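Local coordinates for protein suppressor of RNA silencing p3 (Rice hoja blanca virus, PDB 3AJF) that suppresses RNA-mediated gene silencing in the host, presumably by binding double-stranded RNA, and forms a homodimer, at residues Ser21-Ile26 and Ser53-Ser58. Numbering follows the deposited sequence.
With SO4 (sulfate ion), chain E.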
# COMPACT_ATOMS: atom_id res chain seq x y z
N SER A 21 3.38 -7.12 -15.67
CA SER A 21 4.05 -6.39 -16.73
C SER A 21 3.62 -4.94 -16.80
O SER A 21 4.45 -4.04 -17.01
CB SER A 21 3.75 -7.01 -18.10
OG SER A 21 4.27 -8.32 -18.13
N LEU A 22 2.30 -4.72 -16.70
CA LEU A 22 1.77 -3.36 -16.75
C LEU A 22 2.28 -2.51 -15.57
O LEU A 22 2.66 -1.35 -15.76
CB LEU A 22 0.24 -3.40 -16.75
CG LEU A 22 -0.48 -2.04 -16.73
CD1 LEU A 22 -0.18 -1.22 -18.03
CD2 LEU A 22 -1.97 -2.24 -16.47
N PHE A 23 2.29 -3.13 -14.38
CA PHE A 23 2.77 -2.50 -13.11
C PHE A 23 4.23 -2.11 -13.35
O PHE A 23 4.59 -0.93 -13.17
CB PHE A 23 2.60 -3.52 -11.97
CG PHE A 23 3.02 -3.05 -10.58
CD1 PHE A 23 3.32 -1.71 -10.28
CD2 PHE A 23 3.03 -3.98 -9.54
CE1 PHE A 23 3.68 -1.33 -8.99
CE2 PHE A 23 3.37 -3.60 -8.22
CZ PHE A 23 3.70 -2.27 -7.96
N PHE A 24 5.05 -3.05 -13.81
CA PHE A 24 6.46 -2.75 -14.03
C PHE A 24 6.64 -1.58 -15.04
O PHE A 24 7.46 -0.66 -14.83
CB PHE A 24 7.24 -3.98 -14.53
CG PHE A 24 8.65 -3.63 -14.91
CD1 PHE A 24 9.56 -3.25 -13.92
CD2 PHE A 24 9.04 -3.55 -16.25
CE1 PHE A 24 10.87 -2.84 -14.24
CE2 PHE A 24 10.36 -3.16 -16.61
CZ PHE A 24 11.27 -2.81 -15.58
N ASP A 25 5.88 -1.61 -16.13
CA ASP A 25 5.99 -0.59 -17.18
C ASP A 25 5.70 0.81 -16.63
O ASP A 25 6.39 1.79 -16.96
CB ASP A 25 5.03 -0.89 -18.31
CG ASP A 25 5.53 -1.98 -19.22
OD1 ASP A 25 6.71 -2.39 -19.07
OD2 ASP A 25 4.77 -2.42 -20.11
N ILE A 26 4.65 0.89 -15.81
CA ILE A 26 4.20 2.16 -15.24
C ILE A 26 5.22 2.63 -14.22
O ILE A 26 5.63 3.79 -14.24
CB ILE A 26 2.77 2.00 -14.64
CG1 ILE A 26 1.77 1.92 -15.80
CG2 ILE A 26 2.43 3.12 -13.68
CD1 ILE A 26 0.32 1.57 -15.42
N SER A 53 8.51 1.86 -0.96
CA SER A 53 7.60 3.01 -0.96
C SER A 53 7.22 3.42 -2.37
O SER A 53 6.04 3.65 -2.67
CB SER A 53 8.25 4.20 -0.26
OG SER A 53 7.43 5.34 -0.42
N VAL A 54 8.23 3.53 -3.23
CA VAL A 54 8.03 3.88 -4.64
C VAL A 54 7.20 2.81 -5.41
O VAL A 54 6.25 3.14 -6.15
CB VAL A 54 9.41 4.10 -5.27
CG1 VAL A 54 9.32 4.14 -6.76
CG2 VAL A 54 10.04 5.41 -4.73
N PHE A 55 7.54 1.53 -5.23
CA PHE A 55 6.79 0.37 -5.76
C PHE A 55 5.32 0.43 -5.36
O PHE A 55 4.43 0.37 -6.22
CB PHE A 55 7.47 -0.87 -5.19
CG PHE A 55 6.83 -2.21 -5.52
CD1 PHE A 55 7.19 -2.91 -6.68
CD2 PHE A 55 6.00 -2.86 -4.57
CE1 PHE A 55 6.66 -4.21 -6.94
CE2 PHE A 55 5.47 -4.15 -4.82
CZ PHE A 55 5.80 -4.82 -5.99
N LEU A 56 5.05 0.60 -4.07
CA LEU A 56 3.65 0.68 -3.59
C LEU A 56 2.90 1.92 -4.11
O LEU A 56 1.70 1.85 -4.43
CB LEU A 56 3.57 0.63 -2.06
CG LEU A 56 4.08 -0.66 -1.39
CD1 LEU A 56 4.20 -0.37 0.09
CD2 LEU A 56 3.17 -1.80 -1.61
N LYS A 57 3.60 3.06 -4.15
CA LYS A 57 2.97 4.29 -4.62
C LYS A 57 2.54 4.23 -6.08
O LYS A 57 1.51 4.81 -6.45
CB LYS A 57 3.90 5.48 -4.39
CG LYS A 57 3.90 5.95 -2.97
CD LYS A 57 5.23 6.60 -2.63
CE LYS A 57 5.26 8.08 -2.82
NZ LYS A 57 6.72 8.47 -2.79
N SER A 58 3.31 3.53 -6.92
CA SER A 58 2.88 3.30 -8.32
C SER A 58 1.61 2.44 -8.40
O SER A 58 0.70 2.74 -9.19
CB SER A 58 3.99 2.68 -9.18
OG SER A 58 4.83 3.67 -9.77
S SO4 E . 6.43 8.80 -6.62
O1 SO4 E . 7.39 8.21 -5.69
O2 SO4 E . 5.89 7.81 -7.55
O3 SO4 E . 7.12 9.88 -7.31
O4 SO4 E . 5.30 9.37 -5.90
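F23 of helix 17-30 reaches across to helix 49-64 and makes every close contact between the two segments. Its CG lies anti to the backbone N (chi1 -179°), which sends the ring out from its own helix. The far end of the ring does the touching. F23 CZ sits 3.6 Å above the plane of the F55 ring, over its centre. The closest atoms of the two rings are F23 CE2 and F55 CZ, 3.5 Å apart. The two ring planes are tilted 41° to one another, an oblique pairing. The F23 edge also meets the backbone: F55 O lies in the plane of the ring, 3.2 Å from F23 CZ. Further along this edge, S58 CB is 4.0 Å from F23 CE1. No hydrogen bond joins the two segments. F39 meets F23, and Y84 meets F55, both edge-to-face, which extends the aromatic cluster. The I26 side is looser: this partly exposed side chain points toward 53-58 but stays 4.6 Å or more from it. K57 points away from F23, and K57 NZ donates a 3.0 Å hydrogen bond to O1 of a sulfate probably picked up during crystallisation. The arrangement is helix-helix packing through an aromatic cluster, in the buried core of the helical domain of this tenuivirus p3 protein.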